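Local atomic coordinates of LbaCas13a H328A (C2c2) (Lachnospiraceae bacterium NK4A179, PDB entry 5WLH), a protein that binds pre-crRNA and, as a guide-directed Cas13a nuclease with paired HEPN domains, probably matures it and cleaves RNA targets. Residues 454-459 / 604-609; 1007-1012 / 1028-1033; 1132-1137 / 1175-1180. All blocks are in the same frame, centred on the assembly; numbering follows the deposited sequence.

Interaction 1. Residues 454-459 / 604-609; sequences AVYNYA and NDSFHY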
ATOM      1  N   ALA A 454      16.699   9.314   8.741  1.00 18.27           N
ATOM      2  CA  ALA A 454      17.177   9.405  10.124  1.00 20.03           C
ATOM      3  C   ALA A 454      17.391  10.857  10.560  1.00 19.79           C
ATOM      4  O   ALA A 454      17.022  11.237  11.682  1.00 18.89           O
ATOM      5  CB  ALA A 454      18.460   8.586  10.288  1.00 18.65           C
ATOM      6  N   VAL A 455      17.975  11.683   9.695  1.00 19.70           N
ATOM      7  CA  VAL A 455      18.235  13.080  10.064  1.00 20.76           C
ATOM      8  C   VAL A 455      16.924  13.818  10.292  1.00 20.90           C
ATOM      9  O   VAL A 455      16.756  14.530  11.286  1.00 19.12           O
ATOM     10  CB  VAL A 455      19.081  13.771   8.980  1.00 21.09           C
ATOM     11  CG1 VAL A 455      19.124  15.290   9.214  1.00 21.22           C
ATOM     12  CG2 VAL A 455      20.471  13.188   8.954  1.00 21.66           C
ATOM     13  N   TYR A 456      15.969  13.657   9.369  1.00 18.29           N
ATOM     14  CA  TYR A 456      14.699  14.361   9.489  1.00 20.13           C
ATOM     15  C   TYR A 456      13.970  13.995  10.773  1.00 19.61           C
ATOM     16  O   TYR A 456      13.387  14.861  11.443  1.00 19.53           O
ATOM     17  CB  TYR A 456      13.791  14.031   8.306  1.00 20.05           C
ATOM     18  CG  TYR A 456      12.444  14.713   8.409  1.00 21.84           C
ATOM     19  CD1 TYR A 456      12.337  16.089   8.217  1.00 22.18           C
ATOM     20  CD2 TYR A 456      11.289  14.001   8.696  1.00 24.82           C
ATOM     21  CE1 TYR A 456      11.115  16.724   8.297  1.00 22.80           C
ATOM     22  CE2 TYR A 456      10.055  14.636   8.778  1.00 23.45           C
ATOM     23  CZ  TYR A 456       9.986  16.005   8.587  1.00 22.69           C
ATOM     24  OH  TYR A 456       8.787  16.666   8.660  1.00 26.73           O
ATOM     25  N   ASN A 457      13.959  12.714  11.112  1.00 18.34           N
ATOM     26  CA  ASN A 457      13.141  12.290  12.231  1.00 19.63           C
ATOM     27  C   ASN A 457      13.831  12.519  13.565  1.00 20.00           C
ATOM     28  O   ASN A 457      13.153  12.790  14.564  1.00 21.53           O
ATOM     29  CB  ASN A 457      12.762  10.825  12.057  1.00 21.21           C
ATOM     30  CG  ASN A 457      11.648  10.664  11.047  1.00 21.86           C
ATOM     31  OD1 ASN A 457      10.493  10.930  11.359  1.00 25.34           O
ATOM     32  ND2 ASN A 457      11.993  10.304   9.825  1.00 17.31           N
ATOM     33  N   TYR A 458      15.149  12.440  13.602  1.00 16.99           N
ATOM     34  CA  TYR A 458      15.856  12.414  14.867  1.00 19.06           C
ATOM     35  C   TYR A 458      16.908  13.498  15.056  1.00 21.88           C
ATOM     36  O   TYR A 458      17.467  13.589  16.156  1.00 25.32           O
ATOM     37  CB  TYR A 458      16.514  11.043  15.068  1.00 16.25           C
ATOM     38  CG  TYR A 458      15.534   9.899  14.981  1.00 21.92           C
ATOM     39  CD1 TYR A 458      14.320   9.947  15.664  1.00 22.26           C
ATOM     40  CD2 TYR A 458      15.818   8.777  14.217  1.00 23.91           C
ATOM     41  CE1 TYR A 458      13.415   8.907  15.593  1.00 23.15           C
ATOM     42  CE2 TYR A 458      14.912   7.722  14.140  1.00 24.53           C
ATOM     43  CZ  TYR A 458      13.719   7.805  14.816  1.00 25.41           C
ATOM     44  OH  TYR A 458      12.820   6.776  14.753  1.00 24.44           O
ATOM     45  N   ALA A 459      17.206  14.312  14.044  1.00 20.73           N
ATOM     46  CA  ALA A 459      18.248  15.323  14.200  1.00 22.80           C
ATOM     47  C   ALA A 459      17.777  16.706  13.762  1.00 24.11           C
ATOM     48  O   ALA A 459      18.598  17.550  13.388  1.00 23.11           O
ATOM     49  CB  ALA A 459      19.519  14.928  13.442  1.00 21.65           C
ATOM     50  N   ASN A 604       0.840  19.696   3.460  1.00 21.26           N
ATOM     51  CA  ASN A 604       2.220  19.745   3.939  1.00 22.53           C
ATOM     52  C   ASN A 604       2.291  20.126   5.413  1.00 22.29           C
ATOM     53  O   ASN A 604       3.284  20.687   5.871  1.00 22.08           O
ATOM     54  CB  ASN A 604       3.063  20.709   3.100  1.00 20.67           C
ATOM     55  CG  ASN A 604       3.268  20.211   1.674  1.00 25.26           C
ATOM     56  OD1 ASN A 604       2.450  20.467   0.794  1.00 31.44           O
ATOM     57  ND2 ASN A 604       4.369  19.522   1.445  1.00 26.22           N
ATOM     58  N   ASP A 605       1.237  19.832   6.172  1.00 25.01           N
ATOM     59  CA  ASP A 605       1.207  20.088   7.611  1.00 26.06           C
ATOM     60  C   ASP A 605       1.805  18.871   8.305  1.00 33.76           C
ATOM     61  O   ASP A 605       1.155  17.831   8.421  1.00 34.40           O
ATOM     62  CB  ASP A 605      -0.217  20.353   8.096  1.00 27.24           C
ATOM     63  CG  ASP A 605      -0.265  20.853   9.541  1.00 33.85           C
ATOM     64  OD1 ASP A 605       0.779  21.306  10.062  1.00 35.87           O
ATOM     65  OD2 ASP A 605      -1.353  20.816  10.154  1.00 32.35           O
ATOM     66  N   SER A 606       3.044  19.011   8.776  1.00 26.41           N
ATOM     67  CA  SER A 606       3.778  17.891   9.352  1.00 26.16           C
ATOM     68  C   SER A 606       3.175  17.480  10.684  1.00 25.94           C
ATOM     69  O   SER A 606       2.921  18.330  11.545  1.00 24.49           O
ATOM     70  CB  SER A 606       5.243  18.280   9.555  1.00 27.53           C
ATOM     71  OG  SER A 606       5.897  17.337  10.401  1.00 28.32           O
ATOM     72  N   PHE A 607       2.969  16.166  10.869  1.00 24.25           N
ATOM     73  CA  PHE A 607       2.550  15.664  12.170  1.00 29.78           C
ATOM     74  C   PHE A 607       3.697  15.690  13.172  1.00 32.73           C
ATOM     75  O   PHE A 607       3.449  15.725  14.381  1.00 36.95           O
ATOM     76  CB  PHE A 607       2.022  14.229  12.059  1.00 29.63           C
ATOM     77  CG  PHE A 607       0.692  14.097  11.339  1.00 27.49           C
ATOM     78  CD1 PHE A 607      -0.198  15.160  11.261  1.00 29.34           C
ATOM     79  CD2 PHE A 607       0.332  12.884  10.754  1.00 29.04           C
ATOM     80  CE1 PHE A 607      -1.416  15.019  10.602  1.00 33.84           C
ATOM     81  CE2 PHE A 607      -0.893  12.732  10.098  1.00 27.30           C
ATOM     82  CZ  PHE A 607      -1.758  13.799  10.004  1.00 28.72           C
ATOM     83  N   HIS A 608       4.941  15.688  12.690  1.00 28.41           N
ATOM     84  CA  HIS A 608       6.121  15.543  13.535  1.00 25.02           C
ATOM     85  C   HIS A 608       6.614  16.875  14.075  1.00 31.95           C
ATOM     86  O   HIS A 608       7.084  16.937  15.218  1.00 37.67           O
ATOM     87  CB  HIS A 608       7.241  14.851  12.750  1.00 28.94           C
ATOM     88  CG  HIS A 608       8.230  14.136  13.613  1.00 38.21           C
ATOM     89  ND1 HIS A 608       9.590  14.311  13.490  1.00 40.67           N
ATOM     90  CD2 HIS A 608       8.055  13.253  14.624  1.00 43.36           C
ATOM     91  CE1 HIS A 608      10.213  13.561  14.383  1.00 39.55           C
ATOM     92  NE2 HIS A 608       9.304  12.909  15.084  1.00 45.60           N
ATOM     93  N   TYR A 609       6.525  17.938  13.278  1.00 26.66           N
ATOM     94  CA  TYR A 609       7.071  19.243  13.649  1.00 34.06           C
ATOM     95  C   TYR A 609       5.938  20.261  13.690  1.00 40.91           C
ATOM     96  O   TYR A 609       5.419  20.661  12.646  1.00 40.99           O
ATOM     97  CB  TYR A 609       8.181  19.661  12.682  1.00 29.81           C
ATOM     98  CG  TYR A 609       9.378  18.763  12.854  1.00 28.15           C
ATOM     99  CD1 TYR A 609      10.077  18.754  14.051  1.00 26.77           C
ATOM    100  CD2 TYR A 609       9.776  17.883  11.854  1.00 27.81           C
ATOM    101  CE1 TYR A 609      11.158  17.927  14.251  1.00 28.97           C
ATOM    102  CE2 TYR A 609      10.868  17.044  12.041  1.00 26.33           C
ATOM    103  CZ  TYR A 609      11.543  17.064  13.245  1.00 26.52           C
ATOM    104  OH  TYR A 609      12.605  16.239  13.476  1.00 24.36           O
TER
HETATM  105  O   HOH W   1       6.632  15.345   8.912  1.00 32.75           O
HETATM  106  O   HOH W   2      14.408  15.422  15.363  1.00 27.76           O
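Y456 and Y609 meet through different first torsions. Y456 has CG anti to the backbone N (chi1 178°), and its ring reaches out from the helix end toward 604-609. Y609 has CG anti to the carbonyl carbon (chi1 -68°), which turns its ring back to the helix. H608 ends an R-X4-H sequence, the signature of HEPN ribonucleases, so this loop is probably part of the HEPN1 nuclease site. The two tyrosines form a T-shaped pair. The edge of Y609, led by CE2, points at the face of Y456, with centroids 5.3 Å apart and planes at 81°. The Y609 OH donates to the Y456 backbone O at 2.6 Å. Water 2 donates both to Y609 OH and to N457 O, so the phenol ties two helix-end carbonyls. H608 crosses N457 at about a right angle. N457 OD1 lies over one face of the imidazole, while N457 O sits at its edge, 3.0 Å from H608 CE1. The N457 amide is fixed by ND2, which bonds K453 O. S606 forms an ST motif: its OG accepts from the backbone N of H608 and of Y609, each at 3.0 Å. These bonds fix the turn that carries H608 and Y609. Water 1 joins the same OG to the other tyrosine, 2.5 Å from Y456 OH and 2.6 Å from S606 OG.

Interaction 2. Residues 1007-1012 / 1028-1033; sequences NYKDSL and LYYDGE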
ATOM      1  N   ASN A1007     -39.115  21.185 -22.592  1.00 69.85           N
ATOM      2  CA  ASN A1007     -38.748  21.286 -21.195  1.00 68.74           C
ATOM      3  C   ASN A1007     -38.309  19.917 -20.691  1.00 63.41           C
ATOM      4  O   ASN A1007     -38.930  18.894 -21.009  1.00 61.08           O
ATOM      5  CB  ASN A1007     -39.909  21.811 -20.378  1.00 73.77           C
ATOM      6  CG  ASN A1007     -39.965  23.328 -20.393  1.00 78.21           C
ATOM      7  OD1 ASN A1007     -40.640  23.940 -19.557  1.00 79.89           O
ATOM      8  ND2 ASN A1007     -39.255  23.945 -21.329  1.00 78.78           N
ATOM      9  N   TYR A1008     -37.218  19.891 -19.912  1.00 59.99           N
ATOM     10  CA  TYR A1008     -36.730  18.621 -19.375  1.00 52.16           C
ATOM     11  C   TYR A1008     -37.671  18.057 -18.321  1.00 48.46           C
ATOM     12  O   TYR A1008     -37.892  16.842 -18.270  1.00 49.21           O
ATOM     13  CB  TYR A1008     -35.337  18.818 -18.803  1.00 50.60           C
ATOM     14  CG  TYR A1008     -34.253  18.993 -19.844  1.00 49.64           C
ATOM     15  CD1 TYR A1008     -33.642  17.884 -20.408  1.00 47.74           C
ATOM     16  CD2 TYR A1008     -33.821  20.258 -20.247  1.00 47.99           C
ATOM     17  CE1 TYR A1008     -32.645  18.018 -21.351  1.00 46.10           C
ATOM     18  CE2 TYR A1008     -32.819  20.402 -21.192  1.00 47.53           C
ATOM     19  CZ  TYR A1008     -32.236  19.281 -21.740  1.00 49.16           C
ATOM     20  OH  TYR A1008     -31.239  19.448 -22.674  1.00 52.59           O
ATOM     21  N   LYS A1009     -38.222  18.920 -17.464  1.00 50.34           N
ATOM     22  CA  LYS A1009     -39.089  18.452 -16.384  1.00 54.26           C
ATOM     23  C   LYS A1009     -40.278  17.666 -16.927  1.00 57.98           C
ATOM     24  O   LYS A1009     -40.675  16.647 -16.349  1.00 57.19           O
ATOM     25  CB  LYS A1009     -39.566  19.640 -15.546  1.00 57.85           C
ATOM     26  CG  LYS A1009     -40.549  19.290 -14.439  1.00 61.75           C
ATOM     27  CD  LYS A1009     -41.131  20.550 -13.810  1.00 65.90           C
ATOM     28  CE  LYS A1009     -42.144  20.220 -12.728  1.00 67.90           C
ATOM     29  NZ  LYS A1009     -42.762  21.447 -12.159  1.00 69.24           N
ATOM     30  N   ASP A1010     -40.854  18.122 -18.041  1.00 62.04           N
ATOM     31  CA  ASP A1010     -41.998  17.425 -18.625  1.00 63.23           C
ATOM     32  C   ASP A1010     -41.565  16.176 -19.379  1.00 60.47           C
ATOM     33  O   ASP A1010     -42.233  15.137 -19.305  1.00 62.93           O
ATOM     34  CB  ASP A1010     -42.768  18.364 -19.549  1.00 64.06           C
ATOM     35  CG  ASP A1010     -43.490  19.453 -18.794  1.00 64.49           C
ATOM     36  OD1 ASP A1010     -43.994  19.165 -17.687  1.00 64.22           O
ATOM     37  OD2 ASP A1010     -43.540  20.595 -19.301  1.00 64.65           O
ATOM     38  N   SER A1011     -40.453  16.262 -20.110  1.00 57.10           N
ATOM     39  CA  SER A1011     -39.945  15.097 -20.822  1.00 57.28           C
ATOM     40  C   SER A1011     -39.624  13.956 -19.863  1.00 58.91           C
ATOM     41  O   SER A1011     -39.814  12.782 -20.207  1.00 61.08           O
ATOM     42  CB  SER A1011     -38.713  15.489 -21.634  1.00 58.19           C
ATOM     43  OG  SER A1011     -38.585  14.677 -22.782  1.00 59.02           O
ATOM     44  N   LEU A1012     -39.154  14.278 -18.654  1.00 56.66           N
ATOM     45  CA  LEU A1012     -38.896  13.250 -17.652  1.00 55.60           C
ATOM     46  C   LEU A1012     -40.191  12.759 -17.017  1.00 55.32           C
ATOM     47  O   LEU A1012     -40.335  11.566 -16.734  1.00 53.68           O
ATOM     48  CB  LEU A1012     -37.937  13.785 -16.581  1.00 55.06           C
ATOM     49  CG  LEU A1012     -37.671  12.907 -15.352  1.00 56.37           C
ATOM     50  CD1 LEU A1012     -37.137  11.535 -15.756  1.00 55.35           C
ATOM     51  CD2 LEU A1012     -36.717  13.596 -14.375  1.00 54.84           C
ATOM     52  N   LEU A1028     -39.799   5.127 -11.137  1.00 46.12           N
ATOM     53  CA  LEU A1028     -38.391   5.247 -10.775  1.00 47.24           C
ATOM     54  C   LEU A1028     -37.956   6.677 -10.467  1.00 48.45           C
ATOM     55  O   LEU A1028     -37.514   6.964  -9.349  1.00 53.91           O
ATOM     56  CB  LEU A1028     -37.509   4.658 -11.884  1.00 46.75           C
ATOM     57  CG  LEU A1028     -37.554   3.131 -11.995  1.00 46.74           C
ATOM     58  CD1 LEU A1028     -36.709   2.636 -13.153  1.00 45.25           C
ATOM     59  CD2 LEU A1028     -37.113   2.497 -10.686  1.00 48.46           C
ATOM     60  N   TYR A1029     -38.070   7.583 -11.436  1.00 45.30           N
ATOM     61  CA  TYR A1029     -37.342   8.845 -11.394  1.00 45.04           C
ATOM     62  C   TYR A1029     -38.207  10.052 -11.048  1.00 49.21           C
ATOM     63  O   TYR A1029     -37.709  11.183 -11.089  1.00 47.34           O
ATOM     64  CB  TYR A1029     -36.640   9.066 -12.732  1.00 42.76           C
ATOM     65  CG  TYR A1029     -35.788   7.881 -13.132  1.00 44.07           C
ATOM     66  CD1 TYR A1029     -34.630   7.563 -12.429  1.00 40.86           C
ATOM     67  CD2 TYR A1029     -36.165   7.052 -14.183  1.00 43.82           C
ATOM     68  CE1 TYR A1029     -33.853   6.473 -12.783  1.00 42.03           C
ATOM     69  CE2 TYR A1029     -35.394   5.959 -14.542  1.00 43.22           C
ATOM     70  CZ  TYR A1029     -34.239   5.673 -13.837  1.00 44.11           C
ATOM     71  OH  TYR A1029     -33.469   4.584 -14.194  1.00 41.27           O
ATOM     72  N   TYR A1030     -39.477   9.849 -10.701  1.00 53.83           N
ATOM     73  CA  TYR A1030     -40.375  10.954 -10.399  1.00 55.97           C
ATOM     74  C   TYR A1030     -41.063  10.720  -9.065  1.00 57.69           C
ATOM     75  O   TYR A1030     -41.409   9.585  -8.725  1.00 60.31           O
ATOM     76  CB  TYR A1030     -41.418  11.147 -11.507  1.00 55.77           C
ATOM     77  CG  TYR A1030     -41.591  12.595 -11.898  1.00 56.91           C
ATOM     78  CD1 TYR A1030     -40.750  13.187 -12.829  1.00 58.34           C
ATOM     79  CD2 TYR A1030     -42.586  13.374 -11.323  1.00 58.07           C
ATOM     80  CE1 TYR A1030     -40.896  14.513 -13.181  1.00 59.35           C
ATOM     81  CE2 TYR A1030     -42.742  14.703 -11.671  1.00 58.24           C
ATOM     82  CZ  TYR A1030     -41.895  15.266 -12.599  1.00 60.04           C
ATOM     83  OH  TYR A1030     -42.050  16.586 -12.946  1.00 62.32           O
ATOM     84  N   ASP A1031     -41.255  11.809  -8.309  1.00 61.36           N
ATOM     85  CA  ASP A1031     -41.868  11.781  -6.977  1.00 65.66           C
ATOM     86  C   ASP A1031     -43.018  12.792  -6.988  1.00 67.24           C
ATOM     87  O   ASP A1031     -42.880  13.925  -6.518  1.00 69.91           O
ATOM     88  CB  ASP A1031     -40.823  12.092  -5.889  1.00 70.51           C
ATOM     89  CG  ASP A1031     -41.377  11.967  -4.475  1.00 73.61           C
ATOM     90  OD1 ASP A1031     -42.580  11.671  -4.317  1.00 75.85           O
ATOM     91  OD2 ASP A1031     -40.596  12.163  -3.516  1.00 72.32           O
ATOM     92  N   GLY A1032     -44.154  12.377  -7.542  1.00 66.94           N
ATOM     93  CA  GLY A1032     -45.335  13.216  -7.586  1.00 66.94           C
ATOM     94  C   GLY A1032     -45.215  14.428  -8.486  1.00 67.97           C
ATOM     95  O   GLY A1032     -45.254  14.307  -9.714  1.00 66.65           O
ATOM     96  N   GLU A1033     -45.065  15.608  -7.882  1.00 72.04           N
ATOM     97  CA  GLU A1033     -45.058  16.852  -8.645  1.00 75.84           C
ATOM     98  C   GLU A1033     -43.704  17.145  -9.274  1.00 73.39           C
ATOM     99  O   GLU A1033     -43.643  17.752 -10.351  1.00 72.41           O
ATOM    100  CB  GLU A1033     -45.463  18.019  -7.743  1.00 82.19           C
ATOM    101  CG  GLU A1033     -46.099  19.187  -8.473  1.00 87.13           C
ATOM    102  CD  GLU A1033     -47.520  18.899  -8.915  1.00 91.68           C
ATOM    103  OE1 GLU A1033     -48.063  17.832  -8.548  1.00 91.89           O
ATOM    104  OE2 GLU A1033     -48.097  19.747  -9.625  1.00 94.22           O
TER
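Y1030 and L1012 form the centre of this contact. L1012 CG lies at the edge of the Y1030 ring, near its plane, 4.0 Å from Y1030 CD1. One of its methyls, L1012 CD1, rests 3.9 Å from Y1029 CB, so one leucine touches two neighbouring tyrosines. K1009 crosses Y1030 at about a right angle. Its CG is 3.4 Å from Y1030 OH and its CE is 3.6 Å from the same oxygen. The lysine chain is extended, with CG anti to the backbone N (chi1 176°), which carries it across the phenol oxygen and lets CE reach 3.7 Å from E1033 O. The lysine touches through its methylenes, and no hydrogen bond crosses between the segments. Within the turn, Y1030 OH donates to E1033 O at 3.3 Å, coming from 43° above the carbonyl plane. This long bond spans the turn and probably helps to place the phenol. K1009 NZ has a long, weak ion pair with D988.

Further out, E989 accepts from the backbone N of Y1008 and of K1009, which secures the first turn of the helix. L1012 also packs on I995 and F1001. Y1029 is held at its far end, where OH bonds V1103 O, and L1028 CB covers one face of its ring. C1016, one turn further along the helix, touches both Y1029 and Y1030. Strands 1030-1031 and 1034-1035 are antiparallel and joined by G1032 and E1033. The contact is a small beta hairpin folded back on helix 1008-1017.

Interaction 3. Residues 1132-1137 / 1175-1180; sequences DLMNFQ and QICAMY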
ATOM      1  N   ASP A1132      10.425  11.462  -0.077  1.00 17.54           N
ATOM      2  CA  ASP A1132      11.740  10.895  -0.314  1.00 18.49           C
ATOM      3  C   ASP A1132      12.669  11.858  -1.039  1.00 16.01           C
ATOM      4  O   ASP A1132      13.883  11.757  -0.870  1.00 17.06           O
ATOM      5  CB  ASP A1132      11.591   9.575  -1.059  1.00 18.07           C
ATOM      6  CG  ASP A1132      11.026   8.498  -0.155  1.00 19.17           C
ATOM      7  OD1 ASP A1132      11.250   8.602   1.073  1.00 19.45           O
ATOM      8  OD2 ASP A1132      10.356   7.596  -0.656  1.00 18.73           O
ATOM      9  N   LEU A1133      12.121  12.798  -1.807  1.00 16.16           N
ATOM     10  CA  LEU A1133      12.936  13.885  -2.347  1.00 18.60           C
ATOM     11  C   LEU A1133      13.522  14.710  -1.209  1.00 18.55           C
ATOM     12  O   LEU A1133      14.725  14.953  -1.166  1.00 18.32           O
ATOM     13  CB  LEU A1133      12.099  14.765  -3.283  1.00 17.54           C
ATOM     14  CG  LEU A1133      12.798  16.008  -3.843  1.00 17.89           C
ATOM     15  CD1 LEU A1133      14.114  15.610  -4.505  1.00 19.83           C
ATOM     16  CD2 LEU A1133      11.874  16.701  -4.838  1.00 21.70           C
ATOM     17  N   MET A1134      12.684  15.096  -0.242  1.00 16.74           N
ATOM     18  CA  MET A1134      13.202  15.818   0.914  1.00 16.99           C
ATOM     19  C   MET A1134      14.239  14.998   1.657  1.00 16.41           C
ATOM     20  O   MET A1134      15.277  15.525   2.081  1.00 19.17           O
ATOM     21  CB  MET A1134      12.070  16.196   1.863  1.00 17.85           C
ATOM     22  CG  MET A1134      12.626  16.765   3.154  1.00 22.03           C
ATOM     23  SD  MET A1134      11.293  16.990   4.314  1.00 27.85           S
ATOM     24  CE  MET A1134      11.094  15.308   4.928  1.00 24.55           C
ATOM     25  N   ASN A1135      13.965  13.699   1.856  1.00 17.60           N
ATOM     26  CA  ASN A1135      14.920  12.850   2.557  1.00 16.02           C
ATOM     27  C   ASN A1135      16.227  12.731   1.776  1.00 14.61           C
ATOM     28  O   ASN A1135      17.307  12.707   2.371  1.00 18.66           O
ATOM     29  CB  ASN A1135      14.332  11.459   2.779  1.00 19.02           C
ATOM     30  CG  ASN A1135      13.372  11.406   3.949  1.00 24.08           C
ATOM     31  OD1 ASN A1135      13.240  12.353   4.704  1.00 21.25           O
ATOM     32  ND2 ASN A1135      12.670  10.295   4.074  1.00 28.42           N
ATOM     33  N   PHE A1136      16.137  12.581   0.447  1.00 17.43           N
ATOM     34  CA  PHE A1136      17.346  12.532  -0.359  1.00 17.88           C
ATOM     35  C   PHE A1136      18.162  13.794  -0.153  1.00 16.95           C
ATOM     36  O   PHE A1136      19.369  13.733   0.116  1.00 17.29           O
ATOM     37  CB  PHE A1136      17.027  12.396  -1.850  1.00 15.97           C
ATOM     38  CG  PHE A1136      18.264  12.374  -2.694  1.00 17.56           C
ATOM     39  CD1 PHE A1136      18.883  13.567  -3.101  1.00 17.70           C
ATOM     40  CD2 PHE A1136      18.860  11.168  -3.026  1.00 20.58           C
ATOM     41  CE1 PHE A1136      20.056  13.531  -3.830  1.00 19.18           C
ATOM     42  CE2 PHE A1136      20.028  11.129  -3.783  1.00 19.51           C
ATOM     43  CZ  PHE A1136      20.623  12.309  -4.189  1.00 20.18           C
ATOM     44  N   GLN A1137      17.509  14.948  -0.305  1.00 18.79           N
ATOM     45  CA  GLN A1137      18.208  16.222  -0.140  1.00 19.16           C
ATOM     46  C   GLN A1137      18.783  16.354   1.261  1.00 20.67           C
ATOM     47  O   GLN A1137      19.935  16.753   1.427  1.00 20.76           O
ATOM     48  CB  GLN A1137      17.273  17.380  -0.442  1.00 16.31           C
ATOM     49  CG  GLN A1137      16.878  17.446  -1.911  1.00 20.14           C
ATOM     50  CD  GLN A1137      15.841  18.501  -2.178  1.00 24.71           C
ATOM     51  OE1 GLN A1137      14.840  18.609  -1.463  1.00 22.22           O
ATOM     52  NE2 GLN A1137      16.067  19.288  -3.216  1.00 22.23           N
ATOM     53  N   GLN A1175      16.686  24.909   5.718  1.00 19.82           N
ATOM     54  CA  GLN A1175      16.063  25.466   4.527  1.00 20.57           C
ATOM     55  C   GLN A1175      15.474  24.376   3.649  1.00 20.08           C
ATOM     56  O   GLN A1175      14.449  24.602   2.992  1.00 18.42           O
ATOM     57  CB  GLN A1175      17.085  26.312   3.762  1.00 19.27           C
ATOM     58  CG  GLN A1175      17.534  27.540   4.604  1.00 18.14           C
ATOM     59  CD  GLN A1175      16.632  28.728   4.362  1.00 22.20           C
ATOM     60  OE1 GLN A1175      15.656  28.939   5.075  1.00 23.29           O
ATOM     61  NE2 GLN A1175      16.917  29.473   3.314  1.00 25.70           N
ATOM     62  N   ILE A1176      16.091  23.195   3.633  1.00 18.71           N
ATOM     63  CA  ILE A1176      15.500  22.080   2.901  1.00 19.47           C
ATOM     64  C   ILE A1176      14.143  21.727   3.493  1.00 19.00           C
ATOM     65  O   ILE A1176      13.144  21.600   2.776  1.00 21.74           O
ATOM     66  CB  ILE A1176      16.440  20.862   2.897  1.00 19.72           C
ATOM     67  CG1 ILE A1176      17.642  21.131   1.979  1.00 21.84           C
ATOM     68  CG2 ILE A1176      15.661  19.617   2.389  1.00 20.82           C
ATOM     69  CD1 ILE A1176      18.770  20.123   2.113  1.00 19.76           C
ATOM     70  N   CYS A1177      14.088  21.569   4.814  1.00 19.03           N
ATOM     71  CA  CYS A1177      12.830  21.161   5.428  1.00 20.42           C
ATOM     72  C   CYS A1177      11.784  22.250   5.311  1.00 21.00           C
ATOM     73  O   CYS A1177      10.590  21.948   5.171  1.00 19.67           O
ATOM     74  CB  CYS A1177      13.041  20.780   6.892  1.00 22.50           C
ATOM     75  SG  CYS A1177      13.979  19.271   7.097  1.00 24.97           S
ATOM     76  N   ALA A1178      12.205  23.517   5.329  1.00 19.42           N
ATOM     77  CA  ALA A1178      11.224  24.579   5.193  1.00 22.31           C
ATOM     78  C   ALA A1178      10.512  24.502   3.853  1.00 18.13           C
ATOM     79  O   ALA A1178       9.372  24.949   3.739  1.00 22.29           O
ATOM     80  CB  ALA A1178      11.877  25.948   5.382  1.00 21.17           C
ATOM     81  N   MET A1179      11.168  23.971   2.814  1.00 18.46           N
ATOM     82  CA  MET A1179      10.479  23.872   1.534  1.00 21.58           C
ATOM     83  C   MET A1179       9.257  22.977   1.617  1.00 20.61           C
ATOM     84  O   MET A1179       8.334  23.123   0.817  1.00 22.67           O
ATOM     85  CB  MET A1179      11.416  23.332   0.455  1.00 24.05           C
ATOM     86  CG  MET A1179      12.514  24.282   0.073  1.00 22.46           C
ATOM     87  SD  MET A1179      13.348  23.680  -1.427  1.00 24.61           S
ATOM     88  CE  MET A1179      14.456  22.475  -0.732  1.00 23.97           C
ATOM     89  N   TYR A1180       9.247  22.026   2.547  1.00 21.82           N
ATOM     90  CA  TYR A1180       8.234  20.986   2.558  1.00 19.14           C
ATOM     91  C   TYR A1180       7.258  21.075   3.718  1.00 20.60           C
ATOM     92  O   TYR A1180       6.351  20.236   3.806  1.00 21.02           O
ATOM     93  CB  TYR A1180       8.913  19.615   2.593  1.00 20.59           C
ATOM     94  CG  TYR A1180       9.815  19.415   1.399  1.00 20.75           C
ATOM     95  CD1 TYR A1180       9.284  19.067   0.168  1.00 22.23           C
ATOM     96  CD2 TYR A1180      11.185  19.584   1.503  1.00 20.77           C
ATOM     97  CE1 TYR A1180      10.103  18.880  -0.939  1.00 22.85           C
ATOM     98  CE2 TYR A1180      12.022  19.407   0.397  1.00 21.39           C
ATOM     99  CZ  TYR A1180      11.467  19.052  -0.817  1.00 25.61           C
ATOM    100  OH  TYR A1180      12.281  18.887  -1.915  1.00 24.51           O
TER
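The Y1180 ring lies between two methionines. M1134 CB sits over one face, 3.7 Å from the centroid, in a CH-pi contact. M1179 CB covers the opposite face, offset toward the rim. At the ring edge, in plane, is Q1137 OE1. It accepts a hydrogen bond from Y1180 OH at 2.6 Å, with the donor tilted 31° from the carbonyl plane. The amide and ring planes are 65° apart. The other end of the amide is also used, since Q1137 NE2 bonds Y1226 O, and this fixes which way the group is flipped.

M1134 slides past the ring with CG anti to the backbone N (chi1 172°). Its SD then comes 4.7 Å from the Y1180 centroid, an oblique Met-aromatic contact, and 4.5 Å from C1177 SG. L1133 CG packs 3.5 Å from Y1180 OH, its side chain crossing the tyrosine at about a right angle. I1176 packs against Q1137: CG2 is 4.0 Å from Q1137 CB, and CD1 rests on Q1137 O. A phenylalanine in place of Y1180 would probably leave the buried Q1137 OE1 without its donor and the amide freer to turn. All the touching residues are buried. The segments of helices 1106-1145 and 1171-1180 run antiparallel, with axes 9.9 Å apart. They form an antiparallel helix pair, probably within the HEPN2 domain.

From the N terminus, helix 429-458 comes first. Interaction 1 closes a span of 144 residues by bringing 604-609 back to the end of this helix. Interaction 2 follows, closing a short 15-residue loop at the periphery. Interaction 3 comes last and closes 37 residues that include strands 1157-1160 and 1166-1169. The three are in series; none nests or crosses. Interaction 2 stands apart, its centre 56 Å from each of the others. Interactions 1 and 3 touch, with centres about 10 Å apart. Y456 packs on M1134 and C1177, and N604 ND2 probably bonds Y1180 O. These contacts tie the probable HEPN1 loop to the helix pair of interaction 3.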